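Local coordinates for protein sulfide-quinone reductase (Aquifex aeolicus, PDB 3HYW) that oxidises hydrogen sulfide with a quinone as electron acceptor, using bound FAD and building up polysulfur products, at residues 5-10 with 16-21; 100-105 with 326-331. One frame throughout, in Å; residues are numbered along the deposited sequence.

Contact 1 (5-10 with 16-21); sequences VVVIGG and ATAYNL. With FAD (flavin-adenine dinucleotide), chain G.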
loop_
_atom_site.group_PDB
_atom_site.type_symbol
_atom_site.label_atom_id
_atom_site.label_comp_id
_atom_site.label_asym_id
_atom_site.label_seq_id
_atom_site.Cartn_x
_atom_site.Cartn_y
_atom_site.Cartn_z
ATOM N N VAL A 5 25.752 -45.979 4.035
ATOM C CA VAL A 5 25.389 -44.603 4.373
ATOM C C VAL A 5 24.608 -44.581 5.686
ATOM O O VAL A 5 23.642 -45.330 5.854
ATOM C CB VAL A 5 24.547 -43.924 3.260
ATOM C CG1 VAL A 5 24.154 -42.508 3.672
ATOM C CG2 VAL A 5 25.316 -43.891 1.953
ATOM N N VAL A 6 25.042 -43.737 6.614
ATOM C CA VAL A 6 24.264 -43.461 7.818
ATOM C C VAL A 6 23.544 -42.125 7.652
ATOM O O VAL A 6 24.156 -41.120 7.277
ATOM C CB VAL A 6 25.142 -43.439 9.098
ATOM C CG1 VAL A 6 24.348 -42.925 10.309
ATOM C CG2 VAL A 6 25.713 -44.826 9.378
ATOM N N VAL A 7 22.244 -42.137 7.926
ATOM C CA VAL A 7 21.429 -40.932 7.915
ATOM C C VAL A 7 20.963 -40.659 9.341
ATOM O O VAL A 7 20.329 -41.512 9.972
ATOM C CB VAL A 7 20.202 -41.075 6.980
ATOM C CG1 VAL A 7 19.363 -39.803 6.992
ATOM C CG2 VAL A 7 20.639 -41.420 5.555
ATOM N N ILE A 8 21.296 -39.477 9.852
ATOM C CA ILE A 8 20.827 -39.079 11.169
ATOM C C ILE A 8 19.601 -38.188 11.030
ATOM O O ILE A 8 19.698 -37.049 10.555
ATOM C CB ILE A 8 21.907 -38.350 12.007
ATOM C CG1 ILE A 8 23.218 -39.162 12.054
ATOM C CG2 ILE A 8 21.387 -38.106 13.415
ATOM C CD1 ILE A 8 24.372 -38.441 12.794
ATOM N N GLY A 9 18.454 -38.713 11.457
ATOM C CA GLY A 9 17.209 -37.943 11.459
ATOM C C GLY A 9 16.139 -38.613 10.629
ATOM O O GLY A 9 16.349 -38.892 9.447
ATOM N N GLY A 10 14.994 -38.879 11.253
ATOM C CA GLY A 10 13.857 -39.496 10.571
ATOM C C GLY A 10 12.748 -38.525 10.209
ATOM O O GLY A 10 11.569 -38.818 10.408
ATOM N N ALA A 16 13.794 -38.327 2.902
ATOM C CA ALA A 16 13.976 -38.020 1.480
ATOM C C ALA A 16 15.335 -38.482 0.962
ATOM O O ALA A 16 15.422 -39.064 -0.115
ATOM C CB ALA A 16 13.776 -36.522 1.210
ATOM N N THR A 17 16.391 -38.231 1.732
ATOM C CA THR A 17 17.734 -38.657 1.340
ATOM C C THR A 17 17.863 -40.187 1.323
ATOM O O THR A 17 18.351 -40.747 0.351
ATOM C CB THR A 17 18.839 -38.009 2.222
ATOM O OG1 THR A 17 18.549 -36.616 2.405
ATOM C CG2 THR A 17 20.206 -38.141 1.542
ATOM N N ALA A 18 17.421 -40.852 2.390
ATOM C CA ALA A 18 17.436 -42.318 2.455
ATOM C C ALA A 18 16.662 -42.982 1.310
ATOM O O ALA A 18 17.169 -43.922 0.695
ATOM C CB ALA A 18 16.923 -42.808 3.801
ATOM N N TYR A 19 15.446 -42.501 1.033
ATOM C CA TYR A 19 14.644 -43.052 -0.063
ATOM C C TYR A 19 15.278 -42.760 -1.424
ATOM O O TYR A 19 15.284 -43.627 -2.300
ATOM C CB TYR A 19 13.205 -42.520 -0.032
ATOM C CG TYR A 19 12.298 -43.068 1.068
ATOM C CD1 TYR A 19 12.813 -43.742 2.183
ATOM C CD2 TYR A 19 10.921 -42.852 1.018
ATOM C CE1 TYR A 19 11.971 -44.215 3.191
ATOM C CE2 TYR A 19 10.081 -43.311 2.021
ATOM C CZ TYR A 19 10.606 -43.990 3.099
ATOM O OH TYR A 19 9.761 -44.439 4.088
ATOM N N ASN A 20 15.818 -41.552 -1.597
ATOM C CA ASN A 20 16.468 -41.187 -2.863
ATOM C C ASN A 20 17.664 -42.101 -3.129
ATOM O O ASN A 20 17.823 -42.612 -4.233
ATOM C CB ASN A 20 16.932 -39.727 -2.877
ATOM C CG ASN A 20 15.810 -38.737 -3.144
ATOM O OD1 ASN A 20 14.919 -38.974 -3.960
ATOM N ND2 ASN A 20 15.867 -37.600 -2.465
ATOM N N LEU A 21 18.484 -42.309 -2.100
ATOM C CA LEU A 21 19.617 -43.232 -2.167
ATOM C C LEU A 21 19.201 -44.667 -2.472
ATOM O O LEU A 21 19.836 -45.345 -3.291
ATOM C CB LEU A 21 20.414 -43.184 -0.864
ATOM C CG LEU A 21 21.341 -41.983 -0.658
ATOM C CD1 LEU A 21 21.794 -41.938 0.787
ATOM C CD2 LEU A 21 22.547 -42.039 -1.607
HETATM P PA FAD G . 12.563 -32.590 10.761
HETATM O O1A FAD G . 11.562 -32.956 9.695
HETATM O O2A FAD G . 12.098 -31.861 11.985
HETATM O O5B FAD G . 13.276 -33.957 11.183
HETATM C C5B FAD G . 14.393 -34.037 12.052
HETATM C C4B FAD G . 14.452 -35.470 12.559
HETATM O O4B FAD G . 15.686 -35.701 13.237
HETATM C C3B FAD G . 13.356 -35.740 13.577
HETATM O O3B FAD G . 12.818 -37.045 13.336
HETATM C C2B FAD G . 14.082 -35.696 14.907
HETATM O O2B FAD G . 13.435 -36.495 15.895
HETATM C C1B FAD G . 15.441 -36.255 14.530
HETATM N N9A FAD G . 16.555 -35.889 15.445
HETATM C C8A FAD G . 16.773 -34.696 16.040
HETATM N N7A FAD G . 17.912 -34.777 16.773
HETATM C C5A FAD G . 18.399 -36.033 16.636
HETATM C C6A FAD G . 19.512 -36.700 17.142
HETATM N N6A FAD G . 20.377 -36.064 17.965
HETATM N N1A FAD G . 19.728 -37.998 16.799
HETATM C C2A FAD G . 18.881 -38.648 15.982
HETATM N N3A FAD G . 17.799 -38.028 15.483
HETATM C C4A FAD G . 17.541 -36.725 15.791
HETATM N N1 FAD G . 7.813 -26.194 5.216
HETATM C C2 FAD G . 7.035 -26.108 4.104
HETATM O O2 FAD G . 7.553 -26.203 2.973
HETATM N N3 FAD G . 5.695 -25.930 4.192
HETATM C C4 FAD G . 5.104 -25.835 5.400
HETATM O O4 FAD G . 3.757 -25.644 5.511
HETATM C C4X FAD G . 5.880 -25.917 6.551
HETATM N N5 FAD G . 5.283 -25.813 7.760
HETATM C C5X FAD G . 6.016 -25.899 8.892
HETATM C C6 FAD G . 5.373 -25.803 10.131
HETATM C C7 FAD G . 6.103 -25.877 11.313
HETATM C C7M FAD G . 5.365 -25.761 12.634
HETATM C C8 FAD G . 7.488 -26.049 11.247
HETATM C C8M FAD G . 8.347 -26.134 12.495
HETATM C C9 FAD G . 8.123 -26.139 10.005
HETATM C C9A FAD G . 7.395 -26.077 8.806
HETATM N N10 FAD G . 8.004 -26.185 7.587
HETATM C C10 FAD G . 7.259 -26.099 6.455
HETATM C "C1'" FAD G . 9.478 -26.303 7.502
HETATM C "C2'" FAD G . 10.131 -27.632 7.181
HETATM O "O2'" FAD G . 9.523 -28.220 6.023
HETATM C "C3'" FAD G . 10.074 -28.531 8.416
HETATM O "O3'" FAD G . 10.740 -27.868 9.518
HETATM C "C4'" FAD G . 10.727 -29.881 8.151
HETATM O "O4'" FAD G . 10.282 -30.794 9.162
HETATM C "C5'" FAD G . 12.248 -29.772 8.169
HETATM O "O5'" FAD G . 12.828 -31.026 7.825
HETATM P P FAD G . 14.148 -31.594 8.558
HETATM O O1P FAD G . 14.426 -32.960 7.989
HETATM O O2P FAD G . 15.245 -30.552 8.546
HETATM O O3P FAD G . 13.736 -31.715 10.112
#
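Val-5 and Leu-21 meet tip to tip, methyl against methyl, with CG1 of Val-5 and CD1 of Leu-21 3.8 Å apart. Because Val-5 sets CG1 anti to its backbone N (chi1 178°), CG2 lies beside that nitrogen and Leu-21 CD1 rests over the fork of the valine, nearer CG1 than CG2, the latter at 4.2 Å from Val-5 CG2 to Leu-21 CD1. One helical turn earlier the spacing is looser: Val-7 turns CG2 to the CB of Ala-18 at 4.3 Å. No hydrogen bond crosses the interface; it is wholly apolar and buried, and, consistent with the small side chain of Ala-18, Val-7 CA and Ala-18 CA are 6.9 Å apart. These two pairs join the first strand and helix of the Rossmann-type beta-alpha-beta unit made by strand 4-8, helix 12-24 and strand 29-33, whose glycine-rich turn receives the dinucleotide. At that turn Gly-9, with a positive phi of 122°, brings its CA to 3.2 Å from O4B of the FAD ribose, consistent with the need for glycine at this place. Just before it, the CG2 methyl of Ile-8 touches the adenine at C2A, 3.6 Å away, on the side of the strand turned from the helix. Farther out, Thr-17 OG1 is hydrogen-bonded to Gly-13 O one turn back, and the Tyr-19 hydroxyl to Val-393 O. Ile-30 of strand 29-33 packs against both Ala-18 and Leu-21, while Tyr-100 of the neighbouring strand 100-103 touches Val-5.

Contact 2 (100-105 with 326-331); sequences YLVIAT and HNIVND. With FAD (flavin-adenine dinucleotide), chain G.
A single short hydrogen bond, 2.5 Å from Tyr-100 OH to Asp-331 OD2, ties the start of an inner strand to an exposed carboxylate near the end of a helix. The strand, 100-103, belongs to the parallel sheet of the FAD-binding Rossmann-type fold, and helix 314-332 runs antiparallel to it (176° between the local axes, 10.4 Å at closest approach). OD2 accepts through its anti lone pair, and the carboxylate meets the hydroxyl end at the ring edge, its own plane turned 80° from that of the ring. Asp-331 reaches the phenol because its CG lies anti to the backbone N (chi1 -171°), which carries the carboxylate outward from the helix. Ile-328, a turn earlier, lays its CG2 methyl over one face of the same ring, 4.0 Å from the centroid, a CH-pi contact offset toward the rim. A phenylalanine here, in place of Tyr-100, would probably leave the Asp-331 carboxylate without the phenolic donor that OD2 accepts from. Past the end of the strand, in the loop, the CG2 methyl of Thr-105 lies 3.7 Å from C5A of the FAD adenine. The other branch of Ile-328 meets the strand farther along, CD1 touching Val-102 CG2 at 3.7 Å.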
loop_
_atom_site.group_PDB
_atom_site.type_symbol
_atom_site.label_atom_id
_atom_site.label_comp_id
_atom_site.label_asym_id
_atom_site.label_seq_id
_atom_site.Cartn_x
_atom_site.Cartn_y
_atom_site.Cartn_z
ATOM N N TYR A 100 29.596 -42.951 4.115
ATOM C CA TYR A 100 29.051 -41.601 3.943
ATOM C C TYR A 100 28.070 -41.313 5.066
ATOM O O TYR A 100 27.389 -42.220 5.540
ATOM C CB TYR A 100 28.351 -41.459 2.588
ATOM C CG TYR A 100 29.223 -41.802 1.405
ATOM C CD1 TYR A 100 29.901 -40.810 0.698
ATOM C CD2 TYR A 100 29.371 -43.126 0.991
ATOM C CE1 TYR A 100 30.716 -41.137 -0.384
ATOM C CE2 TYR A 100 30.183 -43.461 -0.077
ATOM C CZ TYR A 100 30.848 -42.469 -0.763
ATOM O OH TYR A 100 31.642 -42.814 -1.831
ATOM N N LEU A 101 28.003 -40.050 5.484
ATOM C CA LEU A 101 27.101 -39.627 6.552
ATOM C C LEU A 101 26.210 -38.476 6.095
ATOM O O LEU A 101 26.698 -37.492 5.541
ATOM C CB LEU A 101 27.897 -39.189 7.792
ATOM C CG LEU A 101 27.098 -38.594 8.959
ATOM C CD1 LEU A 101 26.349 -39.689 9.699
ATOM C CD2 LEU A 101 27.978 -37.815 9.915
ATOM N N VAL A 102 24.910 -38.612 6.338
ATOM C CA VAL A 102 23.953 -37.530 6.086
ATOM C C VAL A 102 23.377 -37.032 7.415
ATOM O O VAL A 102 22.720 -37.783 8.143
ATOM C CB VAL A 102 22.791 -37.976 5.159
ATOM C CG1 VAL A 102 21.826 -36.825 4.913
ATOM C CG2 VAL A 102 23.322 -38.513 3.846
ATOM N N ILE A 103 23.626 -35.764 7.719
ATOM C CA ILE A 103 23.093 -35.149 8.931
ATOM C C ILE A 103 21.807 -34.406 8.601
ATOM O O ILE A 103 21.811 -33.456 7.806
ATOM C CB ILE A 103 24.122 -34.211 9.615
ATOM C CG1 ILE A 103 25.449 -34.954 9.826
ATOM C CG2 ILE A 103 23.549 -33.672 10.945
ATOM C CD1 ILE A 103 26.616 -34.078 10.226
ATOM N N ALA A 104 20.707 -34.852 9.207
ATOM C CA ALA A 104 19.377 -34.296 8.933
ATOM C C ALA A 104 18.504 -34.237 10.197
ATOM O O ALA A 104 17.343 -34.675 10.197
ATOM C CB ALA A 104 18.688 -35.108 7.831
ATOM N N THR A 105 19.071 -33.677 11.259
ATOM C CA THR A 105 18.458 -33.675 12.585
ATOM C C THR A 105 17.394 -32.585 12.812
ATOM O O THR A 105 16.780 -32.530 13.875
ATOM C CB THR A 105 19.534 -33.549 13.691
ATOM O OG1 THR A 105 20.402 -32.457 13.385
ATOM C CG2 THR A 105 20.361 -34.813 13.790
ATOM N N HIS A 326 22.396 -37.928 -5.175
ATOM C CA HIS A 326 23.152 -38.026 -6.432
ATOM C C HIS A 326 24.647 -37.852 -6.218
ATOM O O HIS A 326 25.450 -38.572 -6.818
ATOM C CB HIS A 326 22.648 -37.021 -7.466
ATOM C CG HIS A 326 21.416 -37.473 -8.187
ATOM N ND1 HIS A 326 21.454 -38.373 -9.230
ATOM C CD2 HIS A 326 20.110 -37.162 -8.004
ATOM C CE1 HIS A 326 20.226 -38.592 -9.664
ATOM N NE2 HIS A 326 19.392 -37.871 -8.936
ATOM N N ASN A 327 25.006 -36.900 -5.355
ATOM C CA ASN A 327 26.396 -36.635 -5.014
ATOM C C ASN A 327 27.089 -37.834 -4.370
ATOM O O ASN A 327 28.239 -38.143 -4.699
ATOM C CB ASN A 327 26.495 -35.403 -4.105
ATOM C CG ASN A 327 26.230 -34.099 -4.847
ATOM O OD1 ASN A 327 25.959 -33.062 -4.232
ATOM N ND2 ASN A 327 26.298 -34.145 -6.166
ATOM N N ILE A 328 26.386 -38.502 -3.453
ATOM C CA ILE A 328 26.894 -39.713 -2.792
ATOM C C ILE A 328 27.056 -40.877 -3.771
ATOM O O ILE A 328 28.101 -41.545 -3.807
ATOM C CB ILE A 328 25.981 -40.130 -1.601
ATOM C CG1 ILE A 328 26.151 -39.146 -0.438
ATOM C CG2 ILE A 328 26.309 -41.556 -1.130
ATOM C CD1 ILE A 328 25.121 -39.298 0.683
ATOM N N VAL A 329 26.012 -41.110 -4.560
ATOM C CA VAL A 329 25.991 -42.169 -5.557
ATOM C C VAL A 329 27.106 -41.969 -6.597
ATOM O O VAL A 329 27.830 -42.913 -6.924
ATOM C CB VAL A 329 24.577 -42.266 -6.204
ATOM C CG1 VAL A 329 24.610 -42.995 -7.530
ATOM C CG2 VAL A 329 23.614 -42.939 -5.235
ATOM N N ASN A 330 27.259 -40.736 -7.078
ATOM C CA ASN A 330 28.298 -40.406 -8.048
ATOM C C ASN A 330 29.716 -40.530 -7.498
ATOM O O ASN A 330 30.642 -40.864 -8.238
ATOM C CB ASN A 330 28.077 -39.014 -8.633
ATOM C CG ASN A 330 26.965 -38.989 -9.653
ATOM O OD1 ASN A 330 26.339 -40.014 -9.931
ATOM N ND2 ASN A 330 26.709 -37.815 -10.220
ATOM N N ASP A 331 29.888 -40.264 -6.204
ATOM C CA ASP A 331 31.186 -40.491 -5.577
ATOM C C ASP A 331 31.521 -41.982 -5.571
ATOM O O ASP A 331 32.625 -42.373 -5.968
ATOM C CB ASP A 331 31.248 -39.921 -4.161
ATOM C CG ASP A 331 32.651 -39.963 -3.591
ATOM O OD1 ASP A 331 33.487 -39.134 -4.011
ATOM O OD2 ASP A 331 32.925 -40.837 -2.742
HETATM P PA FAD G . 12.563 -32.590 10.761
HETATM O O1A FAD G . 11.562 -32.956 9.695
HETATM O O2A FAD G . 12.098 -31.861 11.985
HETATM O O5B FAD G . 13.276 -33.957 11.183
HETATM C C5B FAD G . 14.393 -34.037 12.052
HETATM C C4B FAD G . 14.452 -35.470 12.559
HETATM O O4B FAD G . 15.686 -35.701 13.237
HETATM C C3B FAD G . 13.356 -35.740 13.577
HETATM O O3B FAD G . 12.818 -37.045 13.336
HETATM C C2B FAD G . 14.082 -35.696 14.907
HETATM O O2B FAD G . 13.435 -36.495 15.895
HETATM C C1B FAD G . 15.441 -36.255 14.530
HETATM N N9A FAD G . 16.555 -35.889 15.445
HETATM C C8A FAD G . 16.773 -34.696 16.040
HETATM N N7A FAD G . 17.912 -34.777 16.773
HETATM C C5A FAD G . 18.399 -36.033 16.636
HETATM C C6A FAD G . 19.512 -36.700 17.142
HETATM N N6A FAD G . 20.377 -36.064 17.965
HETATM N N1A FAD G . 19.728 -37.998 16.799
HETATM C C2A FAD G . 18.881 -38.648 15.982
HETATM N N3A FAD G . 17.799 -38.028 15.483
HETATM C C4A FAD G . 17.541 -36.725 15.791
HETATM N N1 FAD G . 7.813 -26.194 5.216
HETATM C C2 FAD G . 7.035 -26.108 4.104
HETATM O O2 FAD G . 7.553 -26.203 2.973
HETATM N N3 FAD G . 5.695 -25.930 4.192
HETATM C C4 FAD G . 5.104 -25.835 5.400
HETATM O O4 FAD G . 3.757 -25.644 5.511
HETATM C C4X FAD G . 5.880 -25.917 6.551
HETATM N N5 FAD G . 5.283 -25.813 7.760
HETATM C C5X FAD G . 6.016 -25.899 8.892
HETATM C C6 FAD G . 5.373 -25.803 10.131
HETATM C C7 FAD G . 6.103 -25.877 11.313
HETATM C C7M FAD G . 5.365 -25.761 12.634
HETATM C C8 FAD G . 7.488 -26.049 11.247
HETATM C C8M FAD G . 8.347 -26.134 12.495
HETATM C C9 FAD G . 8.123 -26.139 10.005
HETATM C C9A FAD G . 7.395 -26.077 8.806
HETATM N N10 FAD G . 8.004 -26.185 7.587
HETATM C C10 FAD G . 7.259 -26.099 6.455
HETATM C "C1'" FAD G . 9.478 -26.303 7.502
HETATM C "C2'" FAD G . 10.131 -27.632 7.181
HETATM O "O2'" FAD G . 9.523 -28.220 6.023
HETATM C "C3'" FAD G . 10.074 -28.531 8.416
HETATM O "O3'" FAD G . 10.740 -27.868 9.518
HETATM C "C4'" FAD G . 10.727 -29.881 8.151
HETATM O "O4'" FAD G . 10.282 -30.794 9.162
HETATM C "C5'" FAD G . 12.248 -29.772 8.169
HETATM O "O5'" FAD G . 12.828 -31.026 7.825
HETATM P P FAD G . 14.148 -31.594 8.558
HETATM O O1P FAD G . 14.426 -32.960 7.989
HETATM O O2P FAD G . 15.245 -30.552 8.546
HETATM O O3P FAD G . 13.736 -31.715 10.112
#

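Contacts 1 and 2, with centres about 8 Å apart, share one parallel sheet in which strands 4-8 and 100-103 are neighbours. Probable backbone hydrogen bonds stitch them together, Val-6 O to Val-102 N and Ile-8 O to Ala-104 N, each 2.8 Å. Leu-21 of contact 1 touches Ile-328 of contact 2, so helices 12-24 and 314-332 pack against each other as well as on the strands; separately, Thr-17 of helix 12-24 touches Val-102 on the strand of contact 2. The C-terminal ends of both strands lead to FAD: Ile-8 CG2 and Thr-105 CG2 lie 3.5 Å apart beside the adenine.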